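Local coordinates for protein inositol-1-monophosphatase (PDB 2P3N) that hydrolyses phosphate monoesters such as inositol-1-phosphate and fructose 1,6-bisphosphate with magnesium as cofactor, assembled as a homotetramer, at residues A[4-9]-A[55-60]; A[27-32]-A[36-41]; A[119-122]-A[128-131]; A[213-218]-A[237-242]. All coordinates share one frame; numbering follows the deposited sequence.

Contact 1. Residues A[4-9]-A[55-60]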
loop_
_atom_site.group_PDB
_atom_site.type_symbol
_atom_site.label_atom_id
_atom_site.label_comp_id
_atom_site.label_asym_id
_atom_site.label_seq_id
_atom_site.Cartn_x
_atom_site.Cartn_y
_atom_site.Cartn_z
ATOM N N LEU A 4 4.707 -3.612 23.553
ATOM C CA LEU A 4 3.826 -3.674 22.387
ATOM C C LEU A 4 4.365 -2.838 21.228
ATOM O O LEU A 4 4.482 -3.327 20.112
ATOM C CB LEU A 4 2.423 -3.187 22.749
ATOM C CG LEU A 4 1.423 -3.120 21.594
ATOM C CD1 LEU A 4 1.015 -4.530 21.160
ATOM C CD2 LEU A 4 0.207 -2.333 22.043
ATOM N N ASP A 5 4.696 -1.581 21.510
ATOM C CA ASP A 5 5.206 -0.651 20.507
ATOM C C ASP A 5 6.503 -1.154 19.867
ATOM O O ASP A 5 6.720 -1.021 18.652
ATOM C CB ASP A 5 5.442 0.714 21.160
ATOM C CG ASP A 5 5.649 1.823 20.145
ATOM O OD1 ASP A 5 6.644 2.581 20.259
ATOM O OD2 ASP A 5 4.804 1.935 19.238
ATOM N N PHE A 6 7.364 -1.714 20.712
ATOM C CA PHE A 6 8.654 -2.271 20.319
ATOM C C PHE A 6 8.427 -3.409 19.336
ATOM O O PHE A 6 9.108 -3.525 18.325
ATOM C CB PHE A 6 9.359 -2.804 21.574
ATOM C CG PHE A 6 10.503 -3.737 21.297
ATOM C CD1 PHE A 6 11.787 -3.249 21.088
ATOM C CD2 PHE A 6 10.297 -5.115 21.259
ATOM C CE1 PHE A 6 12.859 -4.127 20.845
ATOM C CE2 PHE A 6 11.356 -6.004 21.015
ATOM C CZ PHE A 6 12.638 -5.511 20.808
ATOM N N SER A 7 7.456 -4.248 19.663
ATOM C CA SER A 7 7.103 -5.402 18.859
ATOM C C SER A 7 6.541 -5.001 17.505
ATOM O O SER A 7 6.895 -5.571 16.476
ATOM C CB SER A 7 6.078 -6.246 19.617
ATOM O OG SER A 7 6.606 -6.667 20.867
ATOM N N ILE A 8 5.645 -4.025 17.513
ATOM C CA ILE A 8 5.040 -3.541 16.284
ATOM C C ILE A 8 6.106 -2.991 15.347
ATOM O O ILE A 8 6.174 -3.387 14.177
ATOM C CB ILE A 8 4.015 -2.439 16.579
ATOM C CG1 ILE A 8 2.833 -3.042 17.343
ATOM C CG2 ILE A 8 3.545 -1.789 15.281
ATOM C CD1 ILE A 8 1.876 -2.014 17.926
ATOM N N LYS A 9 6.943 -2.094 15.856
ATOM C CA LYS A 9 7.983 -1.497 15.036
ATOM C C LYS A 9 9.042 -2.483 14.569
ATOM O O LYS A 9 9.609 -2.322 13.499
ATOM C CB LYS A 9 8.632 -0.350 15.799
ATOM C CG LYS A 9 7.607 0.677 16.210
ATOM C CD LYS A 9 8.223 1.914 16.816
ATOM C CE LYS A 9 7.132 2.920 17.086
ATOM N NZ LYS A 9 7.617 4.071 17.874
ATOM N N LYS A 55 18.802 -7.607 23.034
ATOM C CA LYS A 55 19.424 -6.327 23.307
ATOM C C LYS A 55 18.664 -5.487 24.321
ATOM O O LYS A 55 19.267 -4.917 25.230
ATOM C CB LYS A 55 19.574 -5.555 22.002
ATOM C CG LYS A 55 20.085 -4.148 22.156
ATOM C CD LYS A 55 20.259 -3.521 20.785
ATOM C CE LYS A 55 20.761 -2.093 20.856
ATOM N NZ LYS A 55 20.787 -1.497 19.481
ATOM N N PHE A 56 17.344 -5.417 24.170
ATOM C CA PHE A 56 16.525 -4.610 25.074
ATOM C C PHE A 56 15.909 -5.383 26.228
ATOM O O PHE A 56 15.425 -4.798 27.196
ATOM C CB PHE A 56 15.418 -3.889 24.296
ATOM C CG PHE A 56 15.929 -2.821 23.380
ATOM C CD1 PHE A 56 16.375 -3.135 22.098
ATOM C CD2 PHE A 56 16.032 -1.505 23.821
ATOM C CE1 PHE A 56 16.923 -2.149 21.270
ATOM C CE2 PHE A 56 16.577 -0.513 23.001
ATOM C CZ PHE A 56 17.022 -0.837 21.728
ATOM N N PHE A 57 15.932 -6.703 26.130
ATOM C CA PHE A 57 15.368 -7.538 27.183
ATOM C C PHE A 57 16.413 -8.580 27.567
ATOM O O PHE A 57 16.152 -9.787 27.573
ATOM C CB PHE A 57 14.070 -8.163 26.668
ATOM C CG PHE A 57 13.036 -7.138 26.274
ATOM C CD1 PHE A 57 12.126 -6.650 27.206
ATOM C CD2 PHE A 57 13.012 -6.614 24.990
ATOM C CE1 PHE A 57 11.212 -5.653 26.860
ATOM C CE2 PHE A 57 12.104 -5.620 24.641
ATOM C CZ PHE A 57 11.206 -5.140 25.575
ATOM N N PRO A 58 17.618 -8.098 27.920
ATOM C CA PRO A 58 18.798 -8.858 28.319
ATOM C C PRO A 58 18.594 -10.229 28.950
ATOM O O PRO A 58 19.018 -11.239 28.384
ATOM C CB PRO A 58 19.515 -7.891 29.247
ATOM C CG PRO A 58 19.284 -6.610 28.578
ATOM C CD PRO A 58 17.815 -6.672 28.240
ATOM N N ASP A 59 17.957 -10.281 30.112
ATOM C CA ASP A 59 17.784 -11.571 30.765
ATOM C C ASP A 59 16.378 -12.144 30.693
ATOM O O ASP A 59 15.778 -12.491 31.712
ATOM C CB ASP A 59 18.273 -11.507 32.231
ATOM C CG ASP A 59 17.673 -10.338 33.016
ATOM O OD1 ASP A 59 16.434 -10.314 33.199
ATOM O OD2 ASP A 59 18.442 -9.446 33.455
ATOM N N GLU A 60 15.854 -12.239 29.479
ATOM C CA GLU A 60 14.527 -12.796 29.273
ATOM C C GLU A 60 14.685 -13.914 28.258
ATOM O O GLU A 60 15.623 -13.897 27.462
ATOM C CB GLU A 60 13.568 -11.698 28.812
ATOM C CG GLU A 60 13.317 -10.707 29.948
ATOM C CD GLU A 60 12.383 -9.568 29.597
ATOM O OE1 GLU A 60 11.329 -9.831 28.976
ATOM O OE2 GLU A 60 12.697 -8.415 29.966
#
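Phe56 and Phe57 share one partner, Phe6, and together the three rings illustrate how an aromatic cluster can join two helices whose backbones stay well apart: the nearest CA pair, Phe6 with Phe56, is separated by 9.5 Å. Phe56 lies on the last turn of helix 40-56. Its CD1 comes to 3.9 Å from CE1 of Phe6, and the two rings meet obliquely, their planes 58° apart. Phe57, the next residue, is the first to abandon helical geometry, and its ring makes the more intimate approach. Atom CE2 of Phe57 stands over the centre of the Phe6 face, 3.7 Å from CE2 of that ring. This is a T-shaped pair, with centroids of the Phe6 and Phe57 rings 5.1 Å apart and planes at 69°. Phe6 can receive both neighbours because its CG turns away from the backbone N (chi1 164°), carrying the ring out from helix 2-21. These two helices belong to the helical layer that backs the mixed seven-stranded sheet in the inositol monophosphatase fold, and Leu4 and Ser7 rest on strand 105-113. An alanine in place of Phe6 is likely to open a gap between the helices and leave the Phe57 edge without the face it points at. Beyond the turn, Glu60 reaches back to helix 2-21 through a salt bridge of OE1 with Arg3, while the same oxygen accepts a hydrogen bond from Trp76 NE1.

Contact 2. Residues A[27-32]-A[36-41]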
loop_
_atom_site.group_PDB
_atom_site.type_symbol
_atom_site.label_atom_id
_atom_site.label_comp_id
_atom_site.label_asym_id
_atom_site.label_seq_id
_atom_site.Cartn_x
_atom_site.Cartn_y
_atom_site.Cartn_z
ATOM N N ASN A 27 16.779 -21.226 -2.418
ATOM C CA ASN A 27 17.225 -22.237 -1.469
ATOM C C ASN A 27 16.148 -22.813 -0.537
ATOM O O ASN A 27 16.122 -22.487 0.649
ATOM C CB ASN A 27 18.328 -21.628 -0.616
ATOM C CG ASN A 27 17.893 -20.316 0.045
ATOM O OD1 ASN A 27 17.629 -19.321 -0.640
ATOM N ND2 ASN A 27 17.807 -20.315 1.378
ATOM N N VAL A 28 15.268 -23.675 -1.035
ATOM C CA VAL A 28 14.255 -24.245 -0.144
ATOM C C VAL A 28 14.811 -25.481 0.570
ATOM O O VAL A 28 15.347 -26.390 -0.069
ATOM C CB VAL A 28 12.967 -24.632 -0.897
ATOM C CG1 VAL A 28 11.904 -25.058 0.094
ATOM C CG2 VAL A 28 12.472 -23.457 -1.715
ATOM N N GLU A 29 14.682 -25.502 1.897
ATOM C CA GLU A 29 15.177 -26.600 2.725
ATOM C C GLU A 29 14.045 -27.336 3.444
ATOM O O GLU A 29 13.124 -26.710 3.979
ATOM C CB GLU A 29 16.171 -26.056 3.754
ATOM C CG GLU A 29 17.448 -25.461 3.149
ATOM C CD GLU A 29 18.196 -24.552 4.121
ATOM O OE1 GLU A 29 18.385 -24.966 5.290
ATOM O OE2 GLU A 29 18.596 -23.432 3.713
ATOM N N LYS A 30 14.125 -28.665 3.462
ATOM C CA LYS A 30 13.106 -29.498 4.105
ATOM C C LYS A 30 13.474 -29.783 5.559
ATOM O O LYS A 30 14.629 -30.053 5.855
ATOM C CB LYS A 30 12.972 -30.822 3.355
ATOM C CG LYS A 30 12.889 -30.680 1.852
ATOM C CD LYS A 30 12.740 -32.031 1.193
ATOM C CE LYS A 30 12.975 -31.949 -0.303
ATOM N NZ LYS A 30 12.916 -33.296 -0.943
ATOM N N LYS A 31 12.507 -29.726 6.469
ATOM C CA LYS A 31 12.799 -30.004 7.874
ATOM C C LYS A 31 12.382 -31.424 8.243
ATOM O O LYS A 31 13.167 -32.176 8.819
ATOM C CB LYS A 31 12.116 -28.970 8.786
ATOM C CG LYS A 31 12.771 -27.585 8.722
ATOM C CD LYS A 31 11.941 -26.484 9.375
ATOM C CE LYS A 31 11.967 -26.543 10.889
ATOM N NZ LYS A 31 11.187 -25.417 11.494
ATOM N N THR A 32 11.154 -31.796 7.903
ATOM C CA THR A 32 10.669 -33.142 8.190
ATOM C C THR A 32 9.809 -33.637 7.034
ATOM O O THR A 32 8.958 -34.509 7.206
ATOM C CB THR A 32 9.826 -33.191 9.482
ATOM O OG1 THR A 32 8.697 -32.323 9.343
ATOM C CG2 THR A 32 10.664 -32.774 10.698
ATOM N N ASP A 36 6.941 -29.321 5.101
ATOM C CA ASP A 36 7.492 -28.610 6.245
ATOM C C ASP A 36 8.900 -28.130 5.920
ATOM O O ASP A 36 9.890 -28.803 6.218
ATOM C CB ASP A 36 7.510 -29.530 7.461
ATOM C CG ASP A 36 8.235 -28.927 8.625
ATOM O OD1 ASP A 36 8.049 -27.715 8.864
ATOM O OD2 ASP A 36 8.983 -29.659 9.302
ATOM N N ILE A 37 8.976 -26.948 5.314
ATOM C CA ILE A 37 10.250 -26.371 4.902
ATOM C C ILE A 37 10.682 -25.119 5.669
ATOM O O ILE A 37 9.915 -24.514 6.421
ATOM C CB ILE A 37 10.215 -25.997 3.410
ATOM C CG1 ILE A 37 9.082 -24.992 3.171
ATOM C CG2 ILE A 37 10.034 -27.242 2.559
ATOM C CD1 ILE A 37 9.135 -24.291 1.831
ATOM N N VAL A 38 11.932 -24.743 5.455
ATOM C CA VAL A 38 12.498 -23.565 6.076
ATOM C C VAL A 38 13.506 -23.025 5.066
ATOM O O VAL A 38 14.001 -23.776 4.206
ATOM C CB VAL A 38 13.213 -23.908 7.423
ATOM C CG1 VAL A 38 14.371 -24.879 7.179
ATOM C CG2 VAL A 38 13.716 -22.630 8.094
ATOM N N THR A 39 13.789 -21.726 5.152
ATOM C CA THR A 39 14.747 -21.101 4.253
ATOM C C THR A 39 15.770 -20.327 5.065
ATOM O O THR A 39 15.676 -20.249 6.290
ATOM C CB THR A 39 14.045 -20.139 3.254
ATOM O OG1 THR A 39 13.620 -18.945 3.930
ATOM C CG2 THR A 39 12.839 -20.816 2.642
ATOM N N GLU A 40 16.752 -19.766 4.371
ATOM C CA GLU A 40 17.789 -18.983 5.017
ATOM C C GLU A 40 17.221 -17.632 5.461
ATOM O O GLU A 40 17.792 -16.965 6.334
ATOM C CB GLU A 40 18.963 -18.763 4.056
ATOM C CG GLU A 40 20.181 -18.090 4.694
ATOM C CD GLU A 40 20.823 -18.940 5.792
ATOM O OE1 GLU A 40 21.602 -18.388 6.609
ATOM O OE2 GLU A 40 20.550 -20.162 5.834
ATOM N N ILE A 41 16.097 -17.225 4.868
ATOM C CA ILE A 41 15.488 -15.951 5.242
ATOM C C ILE A 41 14.674 -16.110 6.528
ATOM O O ILE A 41 14.490 -15.144 7.269
ATOM C CB ILE A 41 14.605 -15.387 4.112
ATOM C CG1 ILE A 41 15.445 -15.170 2.856
ATOM C CG2 ILE A 41 14.067 -14.026 4.506
ATOM C CD1 ILE A 41 16.038 -16.420 2.284
HETATM O O HOH W 1 9.779 -23.442 9.138
#
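Val28 meets Ile37 through methyl groups, its CG1 only 3.4 Å from CD1 of Ile37, a tight fit in a small antiparallel hairpin; Val88 of helix 84-89 touches both side chains. Glu29 then forms a hydrogen-bonded pair with Val38: Val38 N gives to Glu29 O at 2.7 Å and Glu29 N to Val38 O at 3.0 Å. Lys30 follows as the non-hydrogen-bonded partner of Ile37. At Lys31 the ladder goes on, with its N bonded to Asp36 O at 2.8 Å, and the side chain lies at about a right angle across Val38, CD being 3.5 Å from Val38 CB. The chain bends about the CG-CD bond (chi3 74°), the pair of carbons that rest on Val38, and NZ ends in a salt bridge with Glu66. Thr32 closes the pairing: its OG1 donates to the anti side of Asp36 OD2 at 2.7 Å. Charge is distributed unevenly here. Glu29 OE2 sits 4.4 Å from Glu40 OE2, a like-charge approach probably eased by the salt bridge from Glu29 OE1 to Arg43, whereas the side chain of Lys31, about 7 Å from the magnesium ion at its nearest, probably helps to offset the negative charge of the acidic residues around the metal.

Contact 3. Residues A[119-122]-A[128-131]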
loop_
_atom_site.group_PDB
_atom_site.type_symbol
_atom_site.label_atom_id
_atom_site.label_comp_id
_atom_site.label_asym_id
_atom_site.label_seq_id
_atom_site.Cartn_x
_atom_site.Cartn_y
_atom_site.Cartn_z
ATOM N N THR A 119 -1.215 -5.171 10.316
ATOM C CA THR A 119 -0.587 -5.401 11.599
ATOM C C THR A 119 -1.686 -5.519 12.646
ATOM O O THR A 119 -2.310 -4.533 13.036
ATOM C CB THR A 119 0.380 -4.258 12.006
ATOM O OG1 THR A 119 1.256 -3.939 10.914
ATOM C CG2 THR A 119 1.249 -4.715 13.193
ATOM N N LEU A 120 -1.917 -6.753 13.080
ATOM C CA LEU A 120 -2.917 -7.054 14.080
ATOM C C LEU A 120 -2.184 -7.296 15.396
ATOM O O LEU A 120 -1.188 -8.011 15.428
ATOM C CB LEU A 120 -3.703 -8.292 13.645
ATOM C CG LEU A 120 -4.334 -8.073 12.267
ATOM C CD1 LEU A 120 -3.399 -8.610 11.207
ATOM C CD2 LEU A 120 -5.678 -8.771 12.171
ATOM N N TYR A 121 -2.655 -6.683 16.476
ATOM C CA TYR A 121 -2.010 -6.863 17.771
ATOM C C TYR A 121 -2.965 -6.698 18.937
ATOM O O TYR A 121 -4.056 -6.157 18.796
ATOM C CB TYR A 121 -0.858 -5.873 17.941
ATOM C CG TYR A 121 -1.255 -4.448 17.675
ATOM C CD1 TYR A 121 -1.332 -3.958 16.373
ATOM C CD2 TYR A 121 -1.610 -3.603 18.720
ATOM C CE1 TYR A 121 -1.757 -2.657 16.117
ATOM C CE2 TYR A 121 -2.038 -2.301 18.479
ATOM C CZ TYR A 121 -2.110 -1.837 17.177
ATOM O OH TYR A 121 -2.545 -0.559 16.945
ATOM N N ALA A 122 -2.536 -7.165 20.099
ATOM C CA ALA A 122 -3.341 -7.067 21.306
ATOM C C ALA A 122 -2.485 -7.251 22.546
ATOM O O ALA A 122 -1.641 -8.143 22.600
ATOM C CB ALA A 122 -4.453 -8.118 21.290
ATOM N N ALA A 128 -8.107 -5.575 21.209
ATOM C CA ALA A 128 -7.410 -5.867 19.968
ATOM C C ALA A 128 -7.456 -4.730 18.938
ATOM O O ALA A 128 -8.457 -4.024 18.812
ATOM C CB ALA A 128 -7.981 -7.141 19.369
ATOM N N PHE A 129 -6.361 -4.566 18.201
ATOM C CA PHE A 129 -6.271 -3.537 17.177
ATOM C C PHE A 129 -5.798 -4.077 15.834
ATOM O O PHE A 129 -5.285 -5.181 15.724
ATOM C CB PHE A 129 -5.300 -2.423 17.581
ATOM C CG PHE A 129 -5.746 -1.584 18.755
ATOM C CD1 PHE A 129 -5.791 -2.115 20.040
ATOM C CD2 PHE A 129 -6.025 -0.230 18.584
ATOM C CE1 PHE A 129 -6.099 -1.304 21.139
ATOM C CE2 PHE A 129 -6.332 0.583 19.674
ATOM C CZ PHE A 129 -6.365 0.041 20.954
ATOM N N PHE A 130 -5.955 -3.234 14.823
ATOM C CA PHE A 130 -5.575 -3.510 13.440
ATOM C C PHE A 130 -5.069 -2.146 12.957
ATOM O O PHE A 130 -5.851 -1.193 12.860
ATOM C CB PHE A 130 -6.818 -3.899 12.638
ATOM C CG PHE A 130 -6.527 -4.551 11.325
ATOM C CD1 PHE A 130 -5.460 -4.142 10.541
ATOM C CD2 PHE A 130 -7.338 -5.581 10.866
ATOM C CE1 PHE A 130 -5.197 -4.753 9.322
ATOM C CE2 PHE A 130 -7.082 -6.199 9.644
ATOM C CZ PHE A 130 -6.005 -5.783 8.871
ATOM N N ASN A 131 -3.769 -2.050 12.679
ATOM C CA ASN A 131 -3.153 -0.805 12.214
ATOM C C ASN A 131 -3.628 0.442 12.957
ATOM O O ASN A 131 -3.744 1.523 12.367
ATOM C CB ASN A 131 -3.372 -0.607 10.710
ATOM C CG ASN A 131 -2.623 -1.620 9.877
ATOM O OD1 ASN A 131 -1.517 -2.023 10.219
ATOM N ND2 ASN A 131 -3.217 -2.028 8.771
#
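Tyr121 and Phe129 face each other as a hydrogen-bonded pair in an antiparallel beta hairpin, whose strand segments run at 165° with their axes 4.8 Å apart. Phe129 N gives to Tyr121 O at 2.9 Å and Tyr121 N to Phe129 O at 3.1 Å. The hairpin lies within the seven-stranded sheet of the inositol monophosphatase fold, where strand 118-123 also bonds to strand 105-113. Tyr121 has CG between its own backbone N and carbonyl carbon (chi1 52°), which swings the ring across the neighbouring strand. One face of it thus receives Phe129 CB, 3.3 Å from Tyr121 CZ; the ring planes are close to parallel, but the phenylalanine ring is displaced well to one side of the tyrosine. Leu4 and Ile8 of helix 2-21 also pack against this tyrosine. A serine at Tyr121 would probably uncover Phe129 CB and deprive that helix of an apolar surface to rest on. On the face bearing Leu120 and Phe130, a CH-pi contact puts Leu120 CG 4.1 Å from the Phe130 ring centroid, only 8° off its normal. Just past the strand, Asn131 has its N bonded to Thr119 O at 2.9 Å. Its amide folds back: ND2 donates to Asn117 O, and OD1 accepts a weak, bent bond from Thr119 N at 3.2 Å.

Contact 4. Residues A[213-218]-A[237-242]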
loop_
_atom_site.group_PDB
_atom_site.type_symbol
_atom_site.label_atom_id
_atom_site.label_comp_id
_atom_site.label_asym_id
_atom_site.label_seq_id
_atom_site.Cartn_x
_atom_site.Cartn_y
_atom_site.Cartn_z
ATOM N N GLY A 213 -12.730 -10.159 22.091
ATOM C CA GLY A 213 -13.949 -10.808 22.562
ATOM C C GLY A 213 -14.285 -12.215 22.078
ATOM O O GLY A 213 -15.354 -12.732 22.401
ATOM N N GLY A 214 -13.397 -12.842 21.311
ATOM C CA GLY A 214 -13.667 -14.186 20.820
ATOM C C GLY A 214 -13.317 -15.304 21.794
ATOM O O GLY A 214 -13.027 -15.066 22.972
ATOM N N MET A 215 -13.358 -16.536 21.298
ATOM C CA MET A 215 -13.033 -17.703 22.110
ATOM C C MET A 215 -11.869 -18.470 21.512
ATOM O O MET A 215 -11.759 -18.623 20.295
ATOM C CB MET A 215 -14.228 -18.660 22.226
ATOM C CG MET A 215 -15.336 -18.220 23.169
ATOM S SD MET A 215 -16.688 -19.430 23.170
ATOM C CE MET A 215 -16.446 -20.181 24.769
ATOM N N VAL A 216 -11.004 -18.952 22.392
ATOM C CA VAL A 216 -9.847 -19.732 21.997
ATOM C C VAL A 216 -9.855 -20.951 22.919
ATOM O O VAL A 216 -9.813 -20.822 24.149
ATOM C CB VAL A 216 -8.528 -18.927 22.183
ATOM C CG1 VAL A 216 -7.347 -19.732 21.652
ATOM C CG2 VAL A 216 -8.626 -17.588 21.463
ATOM N N THR A 217 -9.933 -22.136 22.325
ATOM C CA THR A 217 -9.954 -23.355 23.116
ATOM C C THR A 217 -9.344 -24.542 22.396
ATOM O O THR A 217 -8.985 -24.458 21.217
ATOM C CB THR A 217 -11.392 -23.747 23.500
ATOM O OG1 THR A 217 -11.349 -24.895 24.355
ATOM C CG2 THR A 217 -12.200 -24.104 22.259
ATOM N N ASP A 218 -9.230 -25.648 23.126
ATOM C CA ASP A 218 -8.707 -26.888 22.573
ATOM C C ASP A 218 -9.920 -27.620 21.995
ATOM O O ASP A 218 -11.033 -27.096 22.017
ATOM C CB ASP A 218 -8.061 -27.737 23.666
ATOM C CG ASP A 218 -9.080 -28.516 24.472
ATOM O OD1 ASP A 218 -9.900 -27.884 25.174
ATOM O OD2 ASP A 218 -9.060 -29.763 24.389
ATOM N N LEU A 237 -19.723 -17.363 19.264
ATOM C CA LEU A 237 -21.150 -17.452 18.951
ATOM C C LEU A 237 -21.517 -18.858 18.489
ATOM O O LEU A 237 -22.457 -19.461 19.009
ATOM C CB LEU A 237 -21.530 -16.446 17.858
ATOM C CG LEU A 237 -21.845 -15.014 18.289
ATOM C CD1 LEU A 237 -23.125 -15.016 19.084
ATOM C CD2 LEU A 237 -20.707 -14.435 19.118
ATOM N N ILE A 238 -20.772 -19.372 17.509
ATOM C CA ILE A 238 -21.011 -20.711 16.971
ATOM C C ILE A 238 -19.909 -21.670 17.403
ATOM O O ILE A 238 -19.660 -22.690 16.749
ATOM C CB ILE A 238 -21.068 -20.699 15.426
ATOM C CG1 ILE A 238 -19.672 -20.454 14.840
ATOM C CG2 ILE A 238 -22.046 -19.651 14.960
ATOM C CD1 ILE A 238 -18.970 -19.207 15.349
ATOM N N HIS A 239 -19.262 -21.351 18.517
ATOM C CA HIS A 239 -18.178 -22.183 19.005
ATOM C C HIS A 239 -18.541 -23.674 19.078
ATOM O O HIS A 239 -17.975 -24.494 18.346
ATOM C CB HIS A 239 -17.707 -21.700 20.376
ATOM C CG HIS A 239 -16.285 -22.063 20.670
ATOM N ND1 HIS A 239 -15.246 -21.164 20.548
ATOM C CD2 HIS A 239 -15.721 -23.248 21.004
ATOM C CE1 HIS A 239 -14.105 -21.782 20.792
ATOM N NE2 HIS A 239 -14.364 -23.048 21.071
ATOM N N ASP A 240 -19.488 -24.019 19.951
ATOM C CA ASP A 240 -19.916 -25.406 20.136
ATOM C C ASP A 240 -20.315 -26.067 18.827
ATOM O O ASP A 240 -20.068 -27.257 18.626
ATOM C CB ASP A 240 -21.067 -25.468 21.137
ATOM C CG ASP A 240 -20.706 -24.829 22.469
ATOM O OD1 ASP A 240 -19.618 -25.146 23.005
ATOM O OD2 ASP A 240 -21.504 -24.012 22.978
ATOM N N GLU A 241 -20.918 -25.291 17.933
ATOM C CA GLU A 241 -21.319 -25.817 16.636
ATOM C C GLU A 241 -20.078 -26.392 15.942
ATOM O O GLU A 241 -20.169 -27.361 15.175
ATOM C CB GLU A 241 -21.951 -24.704 15.788
ATOM C CG GLU A 241 -23.483 -24.750 15.722
ATOM C CD GLU A 241 -24.137 -23.368 15.593
ATOM O OE1 GLU A 241 -24.236 -22.647 16.616
ATOM O OE2 GLU A 241 -24.551 -23.002 14.468
ATOM N N VAL A 242 -18.923 -25.797 16.241
ATOM C CA VAL A 242 -17.640 -26.225 15.675
ATOM C C VAL A 242 -16.974 -27.331 16.518
ATOM O O VAL A 242 -16.490 -28.327 15.972
ATOM C CB VAL A 242 -16.666 -25.009 15.524
ATOM C CG1 VAL A 242 -15.270 -25.480 15.141
ATOM C CG2 VAL A 242 -17.190 -24.056 14.457
#
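Buried between Met215 and Thr217, the imidazole of His239 has neither ring nitrogen paired with any polar partner in the model. Across the contact its side-chain neighbours are carbon and sulfur atoms. Met215 supplies its whole side chain: CB lies 3.2 Å from His239 ND1, the terminal CE hangs over one face of the ring, and SD stands 4.0 Å from the ring centroid. That Met-aromatic approach is oblique, 40° off the normal. Thr217 presents CG2 at the ring edge, near its plane, but the model brings this methyl implausibly close to NE2, so the exact setting of the two groups is doubtful. The threonine hydroxyl is engaged elsewhere, with OG1 bonded to Lys222 O. His239 reaches the strand because its CG points away from its backbone N (chi1 -155°), projecting the ring from the first turn of helix 239-253, just after the N-cap Ile238. Val216, between the two strand partners, turns its side chain the other way, against Leu206 and Val209 of helix 199-211. An edge strand of a mixed five-stranded sheet with a helix over each face is characteristic of the layered alpha-beta sandwich of the inositol monophosphatase superfamily.

Along the chain, contact 2 is nested inside the loop closed by contact 1, and contacts 3 and 4 follow in series. Helix 40-56 serves both of the first two, starting right after the hairpin of contact 2 and ending at contact 1, with their centres about 27 Å apart. Contacts 1 and 3 touch directly, which seats helix 2-21 on the seven-stranded sheet, and both contacts reach the second subunit of the tetramer. Contact 4 belongs to the five-stranded sheet; its nearest atoms are about 6 Å from contact 3 and about 21 Å from contact 2. The set thus samples both large sheets and the small hairpin, which lies near the magnesium site.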